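RNase III inhibitor (Mycobacterium tuberculosis, PDB 5M3I) is of unsettled function but belongs to the macro-domain family, whose members fold as a mixed beta sheet combined with alpha helices. Local coordinates at residues P81-N86 with L116-V121; Q140-A145 with A154-P159. All blocks are in the same frame, centred on the assembly; numbering follows the deposited sequence.

In the fold
Both contacts reach the same six-stranded mixed sheet, with their centres about 15 Å apart. Interaction 1 comes first along the chain and is complete before interaction 2 begins. It joins the start of strand 83-88 to the turn that leads from helix 99-115 into strand 120-123. Interaction 2 then lays helix 135-147 against strand 153-156. The two meet where strands 120-123 and 153-156 run side by side, with a probable hydrogen bond of 2.9 Å between Val121 O and Val155 N. Helix 99-115 is shared by both surroundings, since its side chains pack on Ile85 and Ile118 of the first and on Leu142 of the second. Two successive beta-alpha-beta crossovers thus pack their helices, 99-115 and 135-147, against one sheet.

Interaction 1 (P81-N86 with L116-V121); sequences PKHIIN and LNIASV
His83, whose ring packs against Leu116 and Ile118, makes a weak hydrogen bond through ND1 with Asp74 OD1 on the adjoining strand 71-74. Its ring carbons CD2 and CE1 make the apolar contacts. Leu116 CD1 sits over one face, 4.2 Å above the plane and displaced toward the rim. Ile118 approaches obliquely, its CG1 and CD1 each 3.9 Å from His83 CD2. The ring reaches both because its CG lies anti to the carbonyl carbon (chi1 -57°), carrying it out from the strand to the turn. Histidine fits this partly exposed position, a flat ring whose ND1 can bond to Asp74 while its carbons pack against Leu116 and Ile118.

Two residues on, along the same side of the strand, the buried Ile85 meets Ile118 tip to tip, with 4.1 Å between Ile85 CD1 and Ile118 CD1. Branched aliphatic chains suit both places: Ile85 also packs on Ala26 and Leu109, while Ile118 lies on Ile113. Between Leu116 and Ile118, helix 99-115 ends in a Schellman motif, in which Asn117 takes positive phi (52°), a conformation asparagine tolerates well.

The backbones stay apart, 8.7 Å between the CA atoms of His83 and Ile118, because strand 26-31 lies between strands 83-88 and 120-123 in the sheet. This is a beta-alpha-beta crossover of the macro domain: parallel strands 83-88 and 120-123 are connected through helix 99-115, and the connection passes over the one strand that separates them.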
loop_
_atom_site.group_PDB
_atom_site.type_symbol
_atom_site.label_atom_id
_atom_site.label_comp_id
_atom_site.label_asym_id
_atom_site.label_seq_id
_atom_site.Cartn_x
_atom_site.Cartn_y
_atom_site.Cartn_z
ATOM N N PRO A 81 1.982 0.884 -13.796
ATOM C CA PRO A 81 2.743 0.792 -12.558
ATOM C C PRO A 81 3.782 -0.267 -12.627
ATOM O O PRO A 81 3.477 -1.348 -13.104
ATOM C CB PRO A 81 1.690 0.368 -11.537
ATOM C CG PRO A 81 0.432 0.973 -12.035
ATOM C CD PRO A 81 0.524 0.931 -13.537
ATOM N N LYS A 82 4.995 0.075 -12.199
ATOM C CA LYS A 82 6.122 -0.865 -12.171
ATOM C C LYS A 82 6.186 -1.674 -10.904
ATOM O O LYS A 82 6.679 -2.779 -10.936
ATOM C CB LYS A 82 7.478 -0.125 -12.337
ATOM C CG LYS A 82 7.591 0.818 -13.545
ATOM C CD LYS A 82 7.364 0.142 -14.907
ATOM C CE LYS A 82 7.576 1.159 -16.061
ATOM N NZ LYS A 82 6.400 2.057 -16.225
ATOM N N HIS A 83 5.687 -1.130 -9.782
ATOM C CA HIS A 83 5.762 -1.790 -8.481
ATOM C C HIS A 83 4.423 -1.826 -7.762
ATOM O O HIS A 83 3.675 -0.850 -7.770
ATOM C CB HIS A 83 6.739 -1.066 -7.563
ATOM C CG HIS A 83 8.114 -0.939 -8.130
ATOM N ND1 HIS A 83 9.000 -1.997 -8.170
ATOM C CD2 HIS A 83 8.754 0.112 -8.686
ATOM C CE1 HIS A 83 10.122 -1.604 -8.735
ATOM N NE2 HIS A 83 9.998 -0.328 -9.049
ATOM N N ILE A 84 4.152 -2.949 -7.118
ATOM C CA ILE A 84 3.086 -3.061 -6.164
ATOM C C ILE A 84 3.729 -3.162 -4.806
ATOM O O ILE A 84 4.508 -4.090 -4.547
ATOM C CB ILE A 84 2.226 -4.347 -6.366
ATOM C CG1 ILE A 84 1.813 -4.525 -7.822
ATOM C CG2 ILE A 84 1.022 -4.323 -5.427
ATOM C CD1 ILE A 84 1.127 -3.331 -8.416
ATOM N N ILE A 85 3.392 -2.221 -3.929
ATOM C CA ILE A 85 3.893 -2.189 -2.562
ATOM C C ILE A 85 2.757 -2.654 -1.670
ATOM O O ILE A 85 1.781 -1.938 -1.446
ATOM C CB ILE A 85 4.338 -0.794 -2.182
ATOM C CG1 ILE A 85 5.371 -0.288 -3.192
ATOM C CG2 ILE A 85 4.915 -0.801 -0.777
ATOM C CD1 ILE A 85 5.727 1.178 -3.044
ATOM N N ASN A 86 2.874 -3.882 -1.177
ATOM C CA ASN A 86 1.869 -4.454 -0.304
ATOM C C ASN A 86 2.188 -4.047 1.109
ATOM O O ASN A 86 3.186 -4.464 1.668
ATOM C CB ASN A 86 1.846 -5.961 -0.433
ATOM C CG ASN A 86 1.398 -6.404 -1.811
ATOM O OD1 ASN A 86 0.208 -6.375 -2.120
ATOM N ND2 ASN A 86 2.341 -6.867 -2.635
ATOM N N LEU A 116 14.173 2.304 -4.110
ATOM C CA LEU A 116 13.822 1.986 -5.497
ATOM C C LEU A 116 13.711 3.217 -6.414
ATOM O O LEU A 116 13.422 3.090 -7.616
ATOM C CB LEU A 116 12.541 1.189 -5.516
ATOM C CG LEU A 116 12.650 -0.163 -4.815
ATOM C CD1 LEU A 116 11.301 -0.842 -4.786
ATOM C CD2 LEU A 116 13.658 -1.062 -5.521
ATOM N N ASN A 117 13.995 4.397 -5.867
ATOM C CA ASN A 117 13.886 5.633 -6.614
ATOM C C ASN A 117 12.535 5.829 -7.297
ATOM O O ASN A 117 12.442 6.295 -8.447
ATOM C CB ASN A 117 15.072 5.719 -7.648
ATOM C CG ASN A 117 15.652 7.121 -7.724
ATOM O OD1 ASN A 117 15.516 7.934 -6.802
ATOM N ND2 ASN A 117 16.307 7.411 -8.829
ATOM N N ILE A 118 11.462 5.512 -6.564
ATOM C CA ILE A 118 10.116 5.654 -7.091
ATOM C C ILE A 118 9.789 7.157 -7.151
ATOM O O ILE A 118 10.016 7.883 -6.193
ATOM C CB ILE A 118 9.131 4.818 -6.247
ATOM C CG1 ILE A 118 9.359 3.336 -6.559
ATOM C CG2 ILE A 118 7.679 5.204 -6.520
ATOM C CD1 ILE A 118 8.803 2.397 -5.504
ATOM N N ALA A 119 9.348 7.621 -8.315
ATOM C CA ALA A 119 8.977 9.043 -8.552
ATOM C C ALA A 119 7.516 9.373 -8.154
ATOM O O ALA A 119 7.194 10.523 -7.913
ATOM C CB ALA A 119 9.144 9.360 -10.017
ATOM N N SER A 120 6.650 8.361 -8.131
ATOM C CA SER A 120 5.263 8.596 -7.893
ATOM C C SER A 120 4.614 7.341 -7.311
ATOM O O SER A 120 4.938 6.229 -7.728
ATOM C CB SER A 120 4.556 9.063 -9.192
ATOM O OG SER A 120 4.374 7.996 -10.087
ATOM N N VAL A 121 3.666 7.561 -6.404
ATOM C CA VAL A 121 2.937 6.474 -5.768
ATOM C C VAL A 121 1.468 6.857 -5.475
ATOM O O VAL A 121 1.161 8.018 -5.207
ATOM C CB VAL A 121 3.700 6.038 -4.524
ATOM C CG1 VAL A 121 3.773 7.158 -3.562
ATOM C CG2 VAL A 121 3.036 4.849 -3.880
#

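Interaction 2 (Q140-A145 with A154-P159)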
loop_
_atom_site.group_PDB
_atom_site.type_symbol
_atom_site.label_atom_id
_atom_site.label_comp_id
_atom_site.label_asym_id
_atom_site.label_seq_id
_atom_site.Cartn_x
_atom_site.Cartn_y
_atom_site.Cartn_z
ATOM N N GLN A 140 -3.509 12.252 8.251
ATOM C CA GLN A 140 -2.407 13.003 8.892
ATOM C C GLN A 140 -1.082 12.288 8.742
ATOM O O GLN A 140 -0.092 12.895 8.375
ATOM C CB GLN A 140 -2.646 13.219 10.375
ATOM C CG GLN A 140 -3.639 14.314 10.669
ATOM C CD GLN A 140 -4.161 14.258 12.122
ATOM O OE1 GLN A 140 -3.494 13.684 13.018
ATOM N NE2 GLN A 140 -5.366 14.790 12.346
ATOM N N ARG A 141 -1.075 11.007 9.056
ATOM C CA ARG A 141 0.159 10.240 9.015
ATOM C C ARG A 141 0.675 10.088 7.604
ATOM O O ARG A 141 1.870 10.214 7.366
ATOM C CB ARG A 141 -0.014 8.894 9.670
ATOM C CG ARG A 141 -0.148 9.007 11.174
ATOM C CD ARG A 141 -0.801 7.762 11.753
ATOM N NE ARG A 141 -0.750 7.781 13.208
ATOM C CZ ARG A 141 -1.534 8.525 13.985
ATOM N NH1 ARG A 141 -2.455 9.321 13.474
ATOM N NH2 ARG A 141 -1.395 8.471 15.294
ATOM N N LEU A 142 -0.211 9.846 6.677
ATOM C CA LEU A 142 0.180 9.730 5.290
ATOM C C LEU A 142 0.814 11.017 4.800
ATOM O O LEU A 142 1.893 10.967 4.171
ATOM C CB LEU A 142 -0.999 9.383 4.393
ATOM C CG LEU A 142 -1.505 7.953 4.446
ATOM C CD1 LEU A 142 -2.780 7.813 3.626
ATOM C CD2 LEU A 142 -0.468 7.003 3.891
ATOM N N VAL A 143 0.185 12.153 5.097
ATOM C CA VAL A 143 0.673 13.437 4.600
ATOM C C VAL A 143 2.042 13.683 5.197
ATOM O O VAL A 143 2.955 14.087 4.497
ATOM C CB VAL A 143 -0.318 14.584 4.919
ATOM C CG1 VAL A 143 0.304 15.942 4.729
ATOM C CG2 VAL A 143 -1.540 14.472 4.030
ATOM N N SER A 144 2.172 13.440 6.500
ATOM C CA SER A 144 3.453 13.600 7.242
ATOM C C SER A 144 4.546 12.774 6.641
ATOM O O SER A 144 5.631 13.272 6.399
ATOM C CB SER A 144 3.264 13.171 8.716
ATOM O OG SER A 144 2.596 14.191 9.392
ATOM N N ALA A 145 4.238 11.524 6.352
ATOM C CA ALA A 145 5.252 10.645 5.795
ATOM C C ALA A 145 5.778 11.154 4.434
ATOM O O ALA A 145 6.978 11.173 4.203
ATOM C CB ALA A 145 4.723 9.227 5.683
ATOM N N ALA A 154 2.681 12.004 -4.631
ATOM C CA ALA A 154 1.875 11.034 -3.912
ATOM C C ALA A 154 0.434 11.378 -4.209
ATOM O O ALA A 154 0.023 12.504 -3.972
ATOM C CB ALA A 154 2.168 11.114 -2.420
ATOM N N VAL A 155 -0.308 10.413 -4.707
ATOM C CA VAL A 155 -1.751 10.547 -4.856
ATOM C C VAL A 155 -2.421 9.721 -3.741
ATOM O O VAL A 155 -2.292 8.484 -3.705
ATOM C CB VAL A 155 -2.257 10.080 -6.236
ATOM C CG1 VAL A 155 -3.717 10.509 -6.440
ATOM C CG2 VAL A 155 -1.416 10.686 -7.355
ATOM N N ILE A 156 -3.133 10.417 -2.857
ATOM C CA ILE A 156 -3.826 9.803 -1.749
ATOM C C ILE A 156 -5.340 9.736 -2.010
ATOM O O ILE A 156 -5.969 10.767 -2.251
ATOM C CB ILE A 156 -3.533 10.592 -0.487
ATOM C CG1 ILE A 156 -2.016 10.559 -0.237
ATOM C CG2 ILE A 156 -4.280 9.974 0.676
ATOM C CD1 ILE A 156 -1.611 11.257 1.017
ATOM N N TYR A 157 -5.861 8.527 -1.989
ATOM C CA TYR A 157 -7.279 8.207 -2.273
ATOM C C TYR A 157 -8.097 8.142 -0.981
ATOM O O TYR A 157 -7.789 7.351 -0.114
ATOM C CB TYR A 157 -7.413 6.882 -3.008
ATOM C CG TYR A 157 -6.985 7.027 -4.450
ATOM C CD1 TYR A 157 -5.606 7.140 -4.796
ATOM C CD2 TYR A 157 -7.928 7.043 -5.485
ATOM C CE1 TYR A 157 -5.206 7.288 -6.087
ATOM C CE2 TYR A 157 -7.519 7.138 -6.795
ATOM C CZ TYR A 157 -6.160 7.270 -7.092
ATOM O OH TYR A 157 -5.744 7.416 -8.418
ATOM N N PRO A 158 -9.068 9.054 -0.812
ATOM C CA PRO A 158 -9.858 8.997 0.432
ATOM C C PRO A 158 -10.859 7.829 0.417
ATOM O O PRO A 158 -10.970 7.181 -0.613
ATOM C CB PRO A 158 -10.586 10.342 0.467
ATOM C CG PRO A 158 -10.400 10.941 -0.874
ATOM C CD PRO A 158 -9.101 10.411 -1.400
ATOM N N PRO A 159 -11.547 7.564 1.541
ATOM C CA PRO A 159 -12.532 6.470 1.581
ATOM C C PRO A 159 -13.634 6.701 0.579
ATOM O O PRO A 159 -14.020 7.871 0.374
ATOM C CB PRO A 159 -13.092 6.554 2.976
ATOM C CG PRO A 159 -11.980 7.102 3.776
ATOM C CD PRO A 159 -11.348 8.143 2.877
#
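Apolar packing joins the helix to the strand, and Ile156 is at its centre. Its CD1 lies 3.9 Å from Leu142 CB, near the helix backbone, and more loosely 4.4 Å from Val143 CG2. Leu142 in turn extends its own branch past the isoleucine, placing CD1 4.0 Å from Ile156 CG2. The two side chains thus run antiparallel, each reaching toward the base of the other. Ile156 CG1 stands anti to the carbonyl carbon (chi1 -61°) and the chain is then extended, which projects CD1 well out from the sheet. Beta-branched isoleucine suits an extended strand, and leucine, branched only at CG, fits a helix easily.

This is the second half of a beta-alpha-beta unit, in which helix 135-147 connects the neighbouring parallel strands 120-123 and 153-156. Leu142 also packs on Leu106 of helix 99-115, and Ile156 on Ile12 of the adjacent strand.

Polar bonds hold the helix itself and tie it to its neighbour. Ala145 N donates to Arg141 O at 2.9 Å, a regular helical bond. On a different side from Leu142, Arg141 forms a salt bridge through NE with Asp103 of helix 99-115, and its NH1 donates to Asp137 O.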